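Local coordinates for GDP-mannose-dependent alpha-(1-6)-phosphatidylinositol monomannoside mannosyltransferase (Corynebacterium glutamicum, PDB 3OKP), which is a glycosyltransferase of the GT-B class, built from two Rossmann-like domains, with guanosine-5'-diphosphate-alpha-D-mannose bound in the C-terminal one, at residues H50-T55 against V60-R65; G103-K106 against K112-A115; L216-P221 against R245-D250. All coordinates share one frame; numbering follows the deposited sequence.

Read from the N terminus, the three contacts follow one another in series, none nested in or crossing another. Contact 1 spans four residues between helix 46-53 and strand 59-63, an outermost strand of the N-terminal parallel sheet. Contact 2 spans five, joining helix 102-107 to strand 112-116 further into that sheet; the two centres are 23 Å apart. Contact 3 spans 23 residues and brings helix 213-226 against the end of helix 241-247, its nearest atoms about 31 Å from those of contact 1. Contacts 1 and 2 each close a helix-to-strand step of one sheet; contact 3 joins two successive helices of the other domain.

Contact 1: H50-T55 against V60-R65; sequences HAYDKT and VIRWPR
Asp53 and Arg62 reach for each other from opposite directions and meet in a side-on, two-point salt bridge. Arg62 NE gives its hydrogen to Asp53 OD2 at 2.8 Å, almost straight at 174°, and arrives on the syn lone pair of that oxygen. The second bond, from Arg62 NH2 to Asp53 OD1, is also 2.8 Å long but lies somewhat out of the carboxylate plane. Because each nitrogen has its own oxygen, the two flat groups are nearly coplanar, 14° apart, and neither can turn freely about its last bond. The bend of the arginine chain at its second torsion (chi2 -76°) presents this NE edge. Nearer the backbone, Arg62 CG lies 3.4 Å from Asp53 OD2. Val60 lies over one face of the Asp53 carboxylate: its CG1 is the nearer methyl, at 3.5 Å from Asp53 OD2, and CG2 lies 3.9 Å from OD1.

Val60 and Arg62 are alternate residues of strand 59-63, both turned toward helix 46-53, whereas Ile61 between them faces helix 72-84. Helix and strand are the last two elements of a beta-alpha-beta unit that starts with strand 37-42, part of the Rossmann-like N-terminal domain, and the ion pair spans the helix-to-strand turn at its surface.

Further out, the guanidinium is fixed by two backbone carbonyls: NH2 also bonds Pro15 O, and NH1 bonds Ser42 O. The Tyr52 ring, which packs on Pro15, approaches NH2 obliquely, with CD2 at 4.4 Å. In the helix backbone, Tyr52 O accepts two hydrogens from Thr55, one from the backbone N and one from OG1 at 2.6 Å, the latter in the carbonyl plane.

Contact 2: G103-K106 against K112-A115; sequences GTAK and KVIA
In the beta-alpha-beta unit made of strand 89-92, helix 102-107 and strand 112-116, the helix packs on the returning strand, and between 103-106 and 112-115 the touch is made on the strand side by one methyl, Val113 CG2. It lies 4.0 Å from Ala105 CB and 3.9 Å from Lys106 CG, which places it against two consecutive residues of the helix. The valine CG1 is anti to the backbone N (chi1 176°), an orientation that leaves CG2 as the branch directed at them. Ala105 meets it directly: its side chain is a single methyl, and the CA atoms of Ala105 and Val113 are 7.3 Å apart. Lys106 takes part differently: it passes the valine at a slant, and only the first part of its aliphatic chain makes the touch.

Such packing of methyl and methylene groups between helix and sheet is the ordinary interior of a Rossmann-like domain. Here the strand has neighbours on both sides, 89-92 and 143-146, and the layer continues through Val113 on Phe92 and Ala105 on Met78 of helix 72-84.

Beyond CG the lysine is extended, which carries NZ past the apolar patch to a salt bridge with Asp142 OD1, while the other oxygen of that carboxylate, OD2, accepts a hydrogen bond from Val113 N, a second-shell link between the lysine end and the strand backbone. Lys112, which points away from the helix, bonds the carbonyl oxygens of Ile375 and Ser378, in keeping with the GT-B habit of returning the end of the chain to the N-terminal domain.

Contact 3: L216-P221 against R245-D250; sequences LIKAMP and RRLATD
Leu247, in the last turn of helix 241-247, is the first residue to meet the other helix, and it does so with both backbone and side chain. Ile217 CG2 lies 3.5 Å from Leu247 O and 3.9 Å from Leu247 CB; with CG2 anti to the isoleucine N and CG1 beside that N (chi1 -73°), the branch is directed at the helix end. Further out, Leu247 CG has Lys218 CE beside it at 4.4 Å, a looser touch between an aliphatic lysine chain and the leucine.

Ala248 follows as the first residue to leave helical backbone angles. Its CA is the one nearest the other segment's backbone, 6.0 Å from Ile217 CA. Its CB receives both ends of the isoleucine, CG2 at 4.1 Å and CD1 at 4.2 Å, and also packs on Val255 and Phe257 of strand 255-259, while Ile217 reaches Ile234 of strand 231-235.

Thr249 turns away from the contact, and its OG1 bonds back to Arg246 O at 2.5 Å, tilted 32° from the carbonyl plane. The end of one helix set against the neighbouring helix of the same layer, over a shared parallel sheet, belongs to the Rossmann-like C-terminal domain of GT-B glycosyltransferases.

Contact 1: H50-T55 against V60-R65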
# COMPACT_ATOMS: atom_id res chain seq x y z
N HIS A 50 -10.12 15.21 18.45
CA HIS A 50 -9.55 16.45 18.99
C HIS A 50 -8.11 16.25 19.45
O HIS A 50 -7.24 17.09 19.18
CB HIS A 50 -10.40 17.00 20.14
CG HIS A 50 -11.72 17.54 19.71
ND1 HIS A 50 -12.91 17.16 20.29
CD2 HIS A 50 -12.05 18.44 18.74
CE1 HIS A 50 -13.91 17.80 19.71
NE2 HIS A 50 -13.41 18.58 18.76
N ALA A 51 -7.86 15.13 20.14
CA ALA A 51 -6.52 14.80 20.64
C ALA A 51 -5.52 14.59 19.50
O ALA A 51 -4.37 15.03 19.60
CB ALA A 51 -6.58 13.58 21.55
N TYR A 52 -5.95 13.91 18.44
CA TYR A 52 -5.10 13.68 17.28
C TYR A 52 -4.81 14.97 16.50
O TYR A 52 -3.66 15.24 16.15
CB TYR A 52 -5.70 12.62 16.34
CG TYR A 52 -4.80 12.30 15.17
CD1 TYR A 52 -3.75 11.39 15.31
CD2 TYR A 52 -4.98 12.91 13.93
CE1 TYR A 52 -2.90 11.10 14.24
CE2 TYR A 52 -4.14 12.63 12.86
CZ TYR A 52 -3.11 11.72 13.02
OH TYR A 52 -2.28 11.43 11.96
N ASP A 53 -5.86 15.76 16.25
CA ASP A 53 -5.74 17.00 15.48
C ASP A 53 -4.83 18.02 16.16
O ASP A 53 -4.15 18.81 15.49
CB ASP A 53 -7.13 17.60 15.24
CG ASP A 53 -8.03 16.71 14.38
OD1 ASP A 53 -7.54 15.69 13.83
OD2 ASP A 53 -9.23 17.02 14.26
N LYS A 54 -4.81 17.99 17.49
CA LYS A 54 -3.95 18.83 18.32
C LYS A 54 -2.45 18.59 18.06
O LYS A 54 -1.62 19.47 18.30
CB LYS A 54 -4.29 18.60 19.80
CG LYS A 54 -3.65 19.57 20.80
CD LYS A 54 -4.28 20.95 20.75
CE LYS A 54 -3.71 21.84 21.86
NZ LYS A 54 -3.89 23.29 21.55
N THR A 55 -2.12 17.40 17.55
CA THR A 55 -0.72 17.03 17.28
C THR A 55 -0.22 17.51 15.92
O THR A 55 0.99 17.52 15.66
CB THR A 55 -0.47 15.50 17.40
OG1 THR A 55 -1.09 14.82 16.29
CG2 THR A 55 -1.01 14.95 18.71
N VAL A 60 -7.45 20.78 10.60
CA VAL A 60 -8.47 19.77 10.34
C VAL A 60 -9.82 20.31 10.79
O VAL A 60 -10.00 20.66 11.96
CB VAL A 60 -8.17 18.42 11.06
CG1 VAL A 60 -9.26 17.39 10.77
CG2 VAL A 60 -6.81 17.87 10.65
N ILE A 61 -10.75 20.41 9.84
CA ILE A 61 -12.13 20.80 10.14
C ILE A 61 -12.98 19.53 10.23
O ILE A 61 -13.15 18.82 9.23
CB ILE A 61 -12.70 21.77 9.07
CG1 ILE A 61 -11.83 23.03 8.98
CG2 ILE A 61 -14.16 22.12 9.38
CD1 ILE A 61 -12.07 23.88 7.74
N ARG A 62 -13.48 19.25 11.42
CA ARG A 62 -14.21 18.01 11.68
C ARG A 62 -15.71 18.14 11.40
O ARG A 62 -16.39 19.01 11.95
CB ARG A 62 -13.96 17.51 13.10
CG ARG A 62 -12.54 17.01 13.37
CD ARG A 62 -12.29 15.63 12.76
NE ARG A 62 -10.95 15.13 13.06
CZ ARG A 62 -10.51 13.91 12.76
NH1 ARG A 62 -11.30 13.04 12.14
NH2 ARG A 62 -9.27 13.56 13.08
N TRP A 63 -16.20 17.26 10.53
CA TRP A 63 -17.62 17.12 10.25
C TRP A 63 -18.22 16.25 11.36
O TRP A 63 -17.79 15.11 11.56
CB TRP A 63 -17.79 16.49 8.86
CG TRP A 63 -19.21 16.36 8.33
CD1 TRP A 63 -19.81 15.21 7.90
CD2 TRP A 63 -20.17 17.41 8.13
NE1 TRP A 63 -21.08 15.47 7.46
CE2 TRP A 63 -21.33 16.81 7.59
CE3 TRP A 63 -20.16 18.79 8.35
CZ2 TRP A 63 -22.48 17.55 7.28
CZ3 TRP A 63 -21.31 19.53 8.05
CH2 TRP A 63 -22.45 18.90 7.51
N PRO A 64 -19.21 16.79 12.11
CA PRO A 64 -19.73 16.12 13.32
C PRO A 64 -20.63 14.92 13.02
O PRO A 64 -21.62 14.69 13.72
CB PRO A 64 -20.52 17.23 14.02
CG PRO A 64 -21.01 18.08 12.89
CD PRO A 64 -19.89 18.07 11.87
N ARG A 65 -20.29 14.17 11.97
CA ARG A 65 -21.00 12.95 11.59
C ARG A 65 -20.02 11.78 11.53
O ARG A 65 -18.87 11.94 11.12
CB ARG A 65 -21.67 13.13 10.22
CG ARG A 65 -22.97 13.94 10.23
CD ARG A 65 -24.12 13.12 10.81
NE ARG A 65 -25.43 13.55 10.31
CZ ARG A 65 -26.17 14.51 10.86
NH1 ARG A 65 -27.35 14.81 10.33
NH2 ARG A 65 -25.73 15.17 11.92

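Contact 2: G103-K106 against K112-A115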
# COMPACT_ATOMS: atom_id res chain seq x y z
N GLY A 103 -18.87 18.53 -8.61
CA GLY A 103 -19.63 19.62 -9.24
C GLY A 103 -19.78 20.83 -8.32
O GLY A 103 -19.54 21.96 -8.73
N THR A 104 -20.16 20.57 -7.07
CA THR A 104 -20.29 21.60 -6.04
C THR A 104 -18.96 22.31 -5.78
O THR A 104 -18.93 23.53 -5.58
CB THR A 104 -20.84 21.01 -4.71
OG1 THR A 104 -22.11 20.40 -4.95
CG2 THR A 104 -20.98 22.09 -3.64
N ALA A 105 -17.87 21.54 -5.79
CA ALA A 105 -16.53 22.09 -5.58
C ALA A 105 -16.17 23.12 -6.64
O ALA A 105 -15.63 24.19 -6.32
CB ALA A 105 -15.49 20.97 -5.52
N LYS A 106 -16.47 22.82 -7.91
CA LYS A 106 -16.26 23.77 -9.01
C LYS A 106 -17.21 24.97 -8.92
O LYS A 106 -16.81 26.10 -9.20
CB LYS A 106 -16.39 23.07 -10.37
CG LYS A 106 -15.25 22.11 -10.67
CD LYS A 106 -15.22 21.71 -12.14
CE LYS A 106 -13.92 20.98 -12.48
NZ LYS A 106 -13.97 20.30 -13.81
N LYS A 112 -9.39 23.35 -9.52
CA LYS A 112 -8.95 21.98 -9.80
C LYS A 112 -9.57 21.00 -8.82
O LYS A 112 -9.54 21.21 -7.60
CB LYS A 112 -7.42 21.88 -9.74
CG LYS A 112 -6.88 20.55 -10.26
CD LYS A 112 -5.37 20.42 -10.06
CE LYS A 112 -4.60 21.45 -10.88
NZ LYS A 112 -3.14 21.18 -10.86
N VAL A 113 -10.13 19.92 -9.36
CA VAL A 113 -10.66 18.83 -8.54
C VAL A 113 -9.85 17.56 -8.78
O VAL A 113 -9.67 17.13 -9.92
CB VAL A 113 -12.17 18.56 -8.81
CG1 VAL A 113 -12.65 17.36 -8.00
CG2 VAL A 113 -13.00 19.79 -8.47
N ILE A 114 -9.35 16.98 -7.69
CA ILE A 114 -8.58 15.74 -7.73
C ILE A 114 -9.34 14.68 -6.94
O ILE A 114 -9.91 14.98 -5.89
CB ILE A 114 -7.15 15.92 -7.14
CG1 ILE A 114 -6.42 17.12 -7.75
CG2 ILE A 114 -6.31 14.66 -7.33
CD1 ILE A 114 -6.50 18.38 -6.92
N ALA A 115 -9.34 13.45 -7.45
CA ALA A 115 -9.87 12.31 -6.70
C ALA A 115 -8.91 11.12 -6.80
O ALA A 115 -8.41 10.80 -7.89
CB ALA A 115 -11.26 11.93 -7.20

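Contact 3: L216-P221 against R245-D250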
# COMPACT_ATOMS: atom_id res chain seq x y z
N LEU A 216 3.77 -20.91 -0.49
CA LEU A 216 5.07 -20.97 0.17
C LEU A 216 5.26 -22.25 0.99
O LEU A 216 6.30 -22.91 0.90
CB LEU A 216 5.26 -19.73 1.07
CG LEU A 216 6.27 -18.62 0.73
CD1 LEU A 216 6.77 -18.61 -0.72
CD2 LEU A 216 5.74 -17.24 1.13
N ILE A 217 4.25 -22.59 1.79
CA ILE A 217 4.26 -23.79 2.62
C ILE A 217 4.39 -25.06 1.76
O ILE A 217 5.14 -25.98 2.10
CB ILE A 217 3.03 -23.86 3.56
CG1 ILE A 217 3.17 -22.84 4.70
CG2 ILE A 217 2.83 -25.27 4.11
CD1 ILE A 217 1.86 -22.50 5.41
N LYS A 218 3.67 -25.09 0.64
CA LYS A 218 3.69 -26.23 -0.28
C LYS A 218 5.03 -26.37 -1.00
O LYS A 218 5.40 -27.47 -1.43
CB LYS A 218 2.53 -26.15 -1.27
CG LYS A 218 1.17 -26.45 -0.64
CD LYS A 218 0.03 -26.32 -1.64
CE LYS A 218 -1.32 -26.43 -0.95
NZ LYS A 218 -2.44 -26.48 -1.94
N ALA A 219 5.76 -25.26 -1.13
CA ALA A 219 7.08 -25.26 -1.75
C ALA A 219 8.19 -25.66 -0.77
O ALA A 219 9.30 -26.03 -1.19
CB ALA A 219 7.38 -23.90 -2.37
N MET A 220 7.90 -25.60 0.53
CA MET A 220 8.93 -25.86 1.56
C MET A 220 9.62 -27.24 1.54
O MET A 220 10.83 -27.30 1.72
CB MET A 220 8.45 -25.48 2.97
CG MET A 220 8.45 -23.97 3.25
SD MET A 220 10.03 -23.12 2.97
CE MET A 220 10.98 -23.66 4.39
N PRO A 221 8.85 -28.35 1.36
CA PRO A 221 9.52 -29.67 1.38
C PRO A 221 10.77 -29.75 0.50
O PRO A 221 11.80 -30.28 0.94
CB PRO A 221 8.43 -30.62 0.89
CG PRO A 221 7.16 -29.98 1.35
CD PRO A 221 7.40 -28.50 1.15
N ARG A 245 -1.65 -23.50 9.28
CA ARG A 245 -1.03 -24.37 10.28
C ARG A 245 -1.20 -25.85 9.91
O ARG A 245 -0.27 -26.64 10.06
CB ARG A 245 -1.59 -24.09 11.67
CG ARG A 245 -1.14 -22.76 12.28
CD ARG A 245 -1.70 -22.60 13.68
NE ARG A 245 -1.21 -21.39 14.36
CZ ARG A 245 -0.07 -21.32 15.05
NH1 ARG A 245 0.73 -22.38 15.15
NH2 ARG A 245 0.28 -20.19 15.63
N ARG A 246 -2.38 -26.21 9.40
CA ARG A 246 -2.66 -27.58 8.96
C ARG A 246 -1.80 -27.96 7.76
O ARG A 246 -1.26 -29.07 7.69
CB ARG A 246 -4.15 -27.75 8.63
CG ARG A 246 -4.62 -29.21 8.67
CD ARG A 246 -5.98 -29.40 8.01
NE ARG A 246 -5.91 -29.30 6.55
CZ ARG A 246 -6.44 -28.32 5.83
NH1 ARG A 246 -7.11 -27.34 6.41
NH2 ARG A 246 -6.30 -28.33 4.51
N LEU A 247 -1.67 -27.03 6.81
CA LEU A 247 -0.80 -27.22 5.64
C LEU A 247 0.66 -27.43 6.04
O LEU A 247 1.38 -28.19 5.39
CB LEU A 247 -0.93 -26.02 4.70
CG LEU A 247 -1.74 -26.11 3.39
CD1 LEU A 247 -2.78 -27.24 3.35
CD2 LEU A 247 -2.39 -24.77 3.08
N ALA A 248 1.08 -26.76 7.11
CA ALA A 248 2.47 -26.79 7.55
C ALA A 248 2.82 -27.94 8.50
O ALA A 248 3.94 -28.00 9.01
CB ALA A 248 2.85 -25.44 8.17
N THR A 249 1.87 -28.84 8.73
CA THR A 249 2.01 -29.92 9.73
C THR A 249 3.26 -30.78 9.55
O THR A 249 3.94 -31.11 10.53
CB THR A 249 0.75 -30.82 9.80
OG1 THR A 249 -0.42 -30.01 9.89
CG2 THR A 249 0.81 -31.74 11.03
N ASP A 250 3.58 -31.14 8.31
CA ASP A 250 4.73 -32.01 8.03
C ASP A 250 6.04 -31.25 7.84
O ASP A 250 7.10 -31.86 7.67
CB ASP A 250 4.43 -32.92 6.83
CG ASP A 250 3.29 -33.89 7.09
OD1 ASP A 250 3.16 -34.36 8.24
OD2 ASP A 250 2.52 -34.18 6.15